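Local coordinates for cellulase IBT99 (Metagenomes, PDB 6WBT), which probably hydrolyses 6-phospho-alpha-glucosides as a family 4 glycosidase that uses NAD and a manganese ion, at residues R94-G108 with I276-V290. Numbering follows the deposited sequence.
With G6P (6-O-phosphono-alpha-D-glucopyranose), chain F.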
loop_
_atom_site.group_PDB
_atom_site.type_symbol
_atom_site.label_atom_id
_atom_site.label_comp_id
_atom_site.label_asym_id
_atom_site.label_seq_id
_atom_site.Cartn_x
_atom_site.Cartn_y
_atom_site.Cartn_z
ATOM N N ARG A 94 -33.650 22.820 0.646
ATOM C CA ARG A 94 -32.354 23.434 0.378
ATOM C C ARG A 94 -32.201 24.753 1.124
ATOM O O ARG A 94 -31.144 25.024 1.706
ATOM C CB ARG A 94 -32.166 23.645 -1.124
ATOM C CG ARG A 94 -30.868 24.350 -1.474
ATOM C CD ARG A 94 -30.690 24.503 -2.973
ATOM N NE ARG A 94 -29.456 25.213 -3.291
ATOM C CZ ARG A 94 -29.014 25.433 -4.525
ATOM N NH1 ARG A 94 -29.705 24.997 -5.567
ATOM N NH2 ARG A 94 -27.878 26.089 -4.712
ATOM N N VAL A 95 -33.244 25.587 1.120
ATOM C CA VAL A 95 -33.162 26.862 1.827
ATOM C C VAL A 95 -33.148 26.641 3.333
ATOM O O VAL A 95 -32.608 27.463 4.081
ATOM C CB VAL A 95 -34.312 27.795 1.400
ATOM C CG1 VAL A 95 -34.387 27.882 -0.112
ATOM C CG2 VAL A 95 -35.639 27.324 1.976
ATOM N N LYS A 96 -33.730 25.535 3.805
ATOM C CA LYS A 96 -33.697 25.248 5.233
ATOM C C LYS A 96 -32.323 24.756 5.668
ATOM O O LYS A 96 -31.899 25.025 6.797
ATOM C CB LYS A 96 -34.773 24.223 5.591
ATOM C CG LYS A 96 -35.024 24.095 7.085
ATOM C CD LYS A 96 -35.361 25.447 7.695
ATOM C CE LYS A 96 -35.503 25.359 9.204
ATOM N NZ LYS A 96 -35.748 26.696 9.812
ATOM N N ASP A 97 -31.613 24.042 4.791
ATOM C CA ASP A 97 -30.244 23.646 5.102
ATOM C C ASP A 97 -29.320 24.855 5.139
ATOM O O ASP A 97 -28.465 24.964 6.027
ATOM C CB ASP A 97 -29.745 22.625 4.079
ATOM C CG ASP A 97 -30.568 21.354 4.073
ATOM O OD1 ASP A 97 -31.461 21.217 4.935
ATOM O OD2 ASP A 97 -30.324 20.493 3.202
ATOM N N GLU A 98 -29.478 25.776 4.186
ATOM C CA GLU A 98 -28.620 26.955 4.144
ATOM C C GLU A 98 -28.904 27.890 5.314
ATOM O O GLU A 98 -27.984 28.522 5.847
ATOM C CB GLU A 98 -28.800 27.685 2.814
ATOM C CG GLU A 98 -28.303 26.906 1.608
ATOM C CD GLU A 98 -28.756 27.512 0.295
ATOM O OE1 GLU A 98 -29.907 27.993 0.228
ATOM O OE2 GLU A 98 -27.963 27.513 -0.669
ATOM N N GLN A 99 -30.168 27.987 5.733
ATOM C CA GLN A 99 -30.511 28.888 6.829
ATOM C C GLN A 99 -30.027 28.349 8.169
ATOM O O GLN A 99 -29.602 29.121 9.037
ATOM C CB GLN A 99 -32.020 29.131 6.863
ATOM C CG GLN A 99 -32.508 30.151 5.849
ATOM C CD GLN A 99 -33.988 30.447 5.989
ATOM O OE1 GLN A 99 -34.421 31.589 5.838
ATOM N NE2 GLN A 99 -34.773 29.416 6.279
ATOM N N ILE A 100 -30.088 27.030 8.362
ATOM C CA ILE A 100 -29.631 26.444 9.618
ATOM C C ILE A 100 -28.126 26.625 9.777
ATOM O O ILE A 100 -27.629 26.885 10.879
ATOM C CB ILE A 100 -30.043 24.962 9.695
ATOM C CG1 ILE A 100 -31.548 24.843 9.947
ATOM C CG2 ILE A 100 -29.263 24.232 10.779
ATOM C CD1 ILE A 100 -32.034 23.418 10.079
ATOM N N CYS A 101 -27.378 26.509 8.677
ATOM C CA CYS A 101 -25.932 26.692 8.741
ATOM C C CYS A 101 -25.573 28.135 9.074
ATOM O O CYS A 101 -24.744 28.391 9.956
ATOM C CB CYS A 101 -25.290 26.268 7.420
ATOM S SG CYS A 101 -25.471 24.513 7.028
ATOM N N LEU A 102 -26.185 29.095 8.375
ATOM C CA LEU A 102 -25.898 30.501 8.641
ATOM C C LEU A 102 -26.350 30.914 10.034
ATOM O O LEU A 102 -25.791 31.852 10.615
ATOM C CB LEU A 102 -26.558 31.384 7.582
ATOM C CG LEU A 102 -26.100 31.162 6.139
ATOM C CD1 LEU A 102 -26.814 32.117 5.195
ATOM C CD2 LEU A 102 -24.592 31.312 6.021
ATOM N N LYS A 103 -27.357 30.232 10.585
ATOM C CA LYS A 103 -27.761 30.477 11.963
ATOM C C LYS A 103 -26.667 30.099 12.954
ATOM O O LYS A 103 -26.624 30.656 14.057
ATOM C CB LYS A 103 -29.051 29.710 12.270
ATOM C CG LYS A 103 -29.662 30.001 13.631
ATOM C CD LYS A 103 -29.531 28.807 14.563
ATOM C CE LYS A 103 -30.186 29.082 15.906
ATOM N NZ LYS A 103 -30.106 27.903 16.813
ATOM N N HIS A 104 -25.779 29.177 12.584
ATOM C CA HIS A 104 -24.656 28.783 13.424
ATOM C C HIS A 104 -23.333 29.361 12.940
ATOM O O HIS A 104 -22.272 28.928 13.404
ATOM C CB HIS A 104 -24.564 27.258 13.503
ATOM C CG HIS A 104 -25.698 26.623 14.243
ATOM N ND1 HIS A 104 -25.674 26.414 15.605
ATOM C CD2 HIS A 104 -26.892 26.152 13.812
ATOM C CE1 HIS A 104 -26.803 25.842 15.982
ATOM N NE2 HIS A 104 -27.560 25.672 14.913
ATOM N N GLY A 105 -23.366 30.322 12.022
ATOM C CA GLY A 105 -22.146 30.945 11.540
ATOM C C GLY A 105 -21.267 30.050 10.694
ATOM O O GLY A 105 -20.036 30.148 10.768
ATOM N N CYS A 106 -21.868 29.179 9.886
ATOM C CA CYS A 106 -21.126 28.278 9.018
ATOM C C CYS A 106 -21.596 28.453 7.580
ATOM O O CYS A 106 -22.675 28.990 7.318
ATOM C CB CYS A 106 -21.285 26.814 9.454
ATOM S SG CYS A 106 -20.654 26.462 11.112
ATOM N N VAL A 107 -20.763 27.990 6.649
ATOM C CA VAL A 107 -21.058 28.133 5.227
ATOM C C VAL A 107 -22.260 27.267 4.877
ATOM O O VAL A 107 -22.209 26.036 4.979
ATOM C CB VAL A 107 -19.841 27.759 4.371
ATOM C CG1 VAL A 107 -20.226 27.704 2.898
ATOM C CG2 VAL A 107 -18.714 28.750 4.594
ATOM N N GLY A 108 -23.349 27.908 4.462
ATOM C CA GLY A 108 -24.531 27.195 4.024
ATOM C C GLY A 108 -24.593 27.063 2.518
ATOM O O GLY A 108 -25.104 27.952 1.828
ATOM N N ILE A 276 -17.140 33.683 3.230
ATOM C CA ILE A 276 -18.407 33.210 2.691
ATOM C C ILE A 276 -19.550 33.413 3.679
ATOM O O ILE A 276 -20.653 33.791 3.283
ATOM C CB ILE A 276 -18.288 31.730 2.267
ATOM C CG1 ILE A 276 -17.309 31.604 1.100
ATOM C CG2 ILE A 276 -19.643 31.171 1.874
ATOM C CD1 ILE A 276 -17.626 32.539 -0.045
ATOM N N VAL A 277 -19.302 33.170 4.969
ATOM C CA VAL A 277 -20.322 33.431 5.980
ATOM C C VAL A 277 -20.686 34.909 6.002
ATOM O O VAL A 277 -21.844 35.272 6.248
ATOM C CB VAL A 277 -19.842 32.941 7.362
ATOM C CG1 VAL A 277 -20.889 33.224 8.428
ATOM C CG2 VAL A 277 -19.522 31.455 7.314
ATOM N N ASP A 278 -19.717 35.785 5.729
ATOM C CA ASP A 278 -19.996 37.215 5.659
ATOM C C ASP A 278 -20.690 37.602 4.360
ATOM O O ASP A 278 -21.474 38.558 4.341
ATOM C CB ASP A 278 -18.699 38.011 5.813
ATOM C CG ASP A 278 -18.080 37.858 7.189
ATOM O OD1 ASP A 278 -17.832 36.709 7.608
ATOM O OD2 ASP A 278 -17.835 38.890 7.848
ATOM N N TYR A 279 -20.421 36.878 3.271
ATOM C CA TYR A 279 -20.991 37.231 1.975
ATOM C C TYR A 279 -22.445 36.799 1.843
ATOM O O TYR A 279 -23.221 37.460 1.142
ATOM C CB TYR A 279 -20.152 36.616 0.852
ATOM C CG TYR A 279 -20.811 36.652 -0.510
ATOM C CD1 TYR A 279 -20.904 37.838 -1.228
ATOM C CD2 TYR A 279 -21.330 35.498 -1.082
ATOM C CE1 TYR A 279 -21.503 37.874 -2.475
ATOM C CE2 TYR A 279 -21.931 35.524 -2.327
ATOM C CZ TYR A 279 -22.014 36.714 -3.018
ATOM O OH TYR A 279 -22.610 36.743 -4.258
HETATM N N MSE A 280 -22.836 35.713 2.500
HETATM C CA MSE A 280 -24.187 35.181 2.360
HETATM C C MSE A 280 -25.195 35.901 3.248
HETATM O O MSE A 280 -24.844 36.449 4.293
HETATM C CB MSE A 280 -24.200 33.683 2.671
HETATM C CG MSE A 280 -23.507 32.831 1.623
HETATM SE SE MSE A 280 -23.561 30.927 2.039
HETATM C CE MSE A 280 -22.863 30.232 0.356
ATOM N N ASP A 281 -26.455 35.894 2.820
ATOM C CA ASP A 281 -27.550 36.508 3.555
ATOM C C ASP A 281 -28.448 35.412 4.109
ATOM O O ASP A 281 -28.878 34.522 3.368
ATOM C CB ASP A 281 -28.351 37.455 2.656
ATOM C CG ASP A 281 -29.224 38.415 3.445
ATOM O OD1 ASP A 281 -29.607 38.085 4.588
ATOM O OD2 ASP A 281 -29.532 39.504 2.917
ATOM N N ILE A 282 -28.727 35.481 5.413
ATOM C CA ILE A 282 -29.588 34.486 6.045
ATOM C C ILE A 282 -31.001 34.548 5.476
ATOM O O ILE A 282 -31.675 33.518 5.356
ATOM C CB ILE A 282 -29.580 34.677 7.575
ATOM C CG1 ILE A 282 -30.573 33.728 8.251
ATOM C CG2 ILE A 282 -29.880 36.121 7.938
ATOM C CD1 ILE A 282 -30.214 32.270 8.116
ATOM N N ASN A 283 -31.467 35.736 5.099
ATOM C CA ASN A 283 -32.820 35.905 4.591
ATOM C C ASN A 283 -32.905 35.849 3.068
ATOM O O ASN A 283 -33.983 36.098 2.517
ATOM C CB ASN A 283 -33.417 37.231 5.088
ATOM C CG ASN A 283 -33.453 37.328 6.609
ATOM O OD1 ASN A 283 -32.880 38.248 7.193
ATOM N ND2 ASN A 283 -34.139 36.389 7.250
ATOM N N ASN A 284 -31.806 35.527 2.373
ATOM C CA ASN A 284 -31.793 35.405 0.911
ATOM C C ASN A 284 -30.614 34.503 0.541
ATOM O O ASN A 284 -29.627 34.905 -0.077
ATOM C CB ASN A 284 -31.691 36.769 0.224
ATOM C CG ASN A 284 -31.852 36.688 -1.287
ATOM O OD1 ASN A 284 -30.877 36.783 -2.033
ATOM N ND2 ASN A 284 -33.087 36.530 -1.741
ATOM N N THR A 285 -30.724 33.235 0.925
ATOM C CA THR A 285 -29.708 32.256 0.590
ATOM C C THR A 285 -29.779 31.917 -0.896
ATOM O O THR A 285 -30.680 32.350 -1.619
ATOM C CB THR A 285 -29.878 30.999 1.439
ATOM O OG1 THR A 285 -31.171 30.437 1.194
ATOM C CG2 THR A 285 -29.757 31.341 2.913
ATOM N N ARG A 286 -28.797 31.134 -1.350
ATOM C CA ARG A 286 -28.729 30.762 -2.759
ATOM C C ARG A 286 -29.950 29.955 -3.183
ATOM O O ARG A 286 -30.449 30.111 -4.304
ATOM C CB ARG A 286 -27.443 29.978 -3.027
ATOM C CG ARG A 286 -27.302 29.469 -4.451
ATOM C CD ARG A 286 -27.415 30.602 -5.458
ATOM N NE ARG A 286 -27.413 30.118 -6.836
ATOM C CZ ARG A 286 -27.585 30.898 -7.898
ATOM N NH1 ARG A 286 -27.775 32.201 -7.743
ATOM N NH2 ARG A 286 -27.569 30.374 -9.116
ATOM N N GLY A 287 -30.444 29.084 -2.301
ATOM C CA GLY A 287 -31.644 28.330 -2.623
ATOM C C GLY A 287 -32.855 29.222 -2.821
ATOM O O GLY A 287 -33.712 28.945 -3.663
HETATM N N MSE A 288 -32.941 30.302 -2.052
HETATM C CA MSE A 288 -34.029 31.260 -2.190
HETATM C C MSE A 288 -33.928 32.015 -3.509
HETATM O O MSE A 288 -34.939 32.404 -4.095
HETATM C CB MSE A 288 -34.027 32.245 -1.020
HETATM C CG MSE A 288 -34.552 31.668 0.282
HETATM SE SE MSE A 288 -34.374 32.924 1.761
HETATM C CE MSE A 288 -35.711 32.169 2.960
ATOM N N GLN A 289 -32.693 32.218 -3.973
ATOM C CA GLN A 289 -32.481 32.947 -5.220
ATOM C C GLN A 289 -32.959 32.141 -6.421
ATOM O O GLN A 289 -33.588 32.692 -7.333
ATOM C CB GLN A 289 -31.004 33.311 -5.366
ATOM C CG GLN A 289 -30.478 34.182 -4.237
ATOM C CD GLN A 289 -28.972 34.334 -4.268
ATOM O OE1 GLN A 289 -28.347 34.230 -5.323
ATOM N NE2 GLN A 289 -28.379 34.573 -3.105
ATOM N N VAL A 290 -32.675 30.836 -6.442
ATOM C CA VAL A 290 -33.148 30.004 -7.543
ATOM C C VAL A 290 -34.646 29.757 -7.446
ATOM O O VAL A 290 -35.279 29.411 -8.450
ATOM C CB VAL A 290 -32.371 28.673 -7.595
ATOM C CG1 VAL A 290 -30.872 28.931 -7.564
ATOM C CG2 VAL A 290 -32.787 27.759 -6.456
HETATM C C1 G6P F . -22.805 23.771 -11.028
HETATM C C2 G6P F . -22.507 22.811 -9.879
HETATM C C3 G6P F . -23.792 22.340 -9.209
HETATM C C4 G6P F . -24.670 23.532 -8.847
HETATM C C5 G6P F . -24.891 24.389 -10.087
HETATM C C6 G6P F . -25.804 25.583 -9.820
HETATM O O1 G6P F . -23.487 23.068 -12.072
HETATM O O2 G6P F . -21.789 21.677 -10.378
HETATM O O3 G6P F . -23.474 21.597 -8.029
HETATM O O4 G6P F . -25.928 23.074 -8.340
HETATM O O5 G6P F . -23.626 24.845 -10.567
HETATM O O6 G6P F . -26.340 25.532 -8.500
HETATM P P G6P F . -27.576 26.484 -8.104
HETATM O O1P G6P F . -27.253 26.947 -6.705
HETATM O O2P G6P F . -28.787 25.590 -8.217
HETATM O O3P G6P F . -27.526 27.580 -9.143
#
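Glu98 lies across Thr285, its CB against the threonine CB and CG2, and its carboxylate accepts bonds at the start of helix 286-291. Thr285 is the N-cap residue. Its OG1 gives a hydrogen bond of 2.9 Å to Glu98 OE1, coming from above the carboxylate plane, while Gly287 N donates to the same OE1 at 2.8 Å on the syn lone pair. Two donors thus grip one oxygen of this buried residue and fix the carboxylate against the first turn. Gly287 lets helix 90-103 come close: the Val95 and Gly287 CA atoms are 4.9 Å apart, and Val95 CG1 rests on the glycine carbonyl carbon.

Arg94 runs fully extended from CG to NE, CG anti to the backbone N (chi1 177°), which carries its guanidinium to the phosphate of the bound glucose 6-phosphate, with Gly287 CA over one face of the guanidinium. Arg94 NH1 donates to O2P of the phosphate at 2.9 Å in a nearly straight bond. Arg286, bent at chi2 (56°), turns its NH2 onto phosphate O3P of the sugar at 2.8 Å, while its NH1 is held by Gln289 OE1 and by a salt bridge to Asp241. The two arginines therefore share one anion, and the Glu98 bonds tie helix 90-103 to the helix start that carries Arg286.

Farther along, Leu102 CD1 fits among Met280 CB, Ile282 CA and Thr285 CG2, and Val107 CG1 meets Ile276 CG2 at 3.7 Å, beyond the Schellman motif that ends the helix at Gly105. Segments 94-103 and 286-290 run roughly antiparallel (150°); helix 90-103 follows strand 81-84 of the Rossmann-like sheet, with helix 267-270 packing on Val107 and Met280 and helix 421-434 on Ile100 and Cys101.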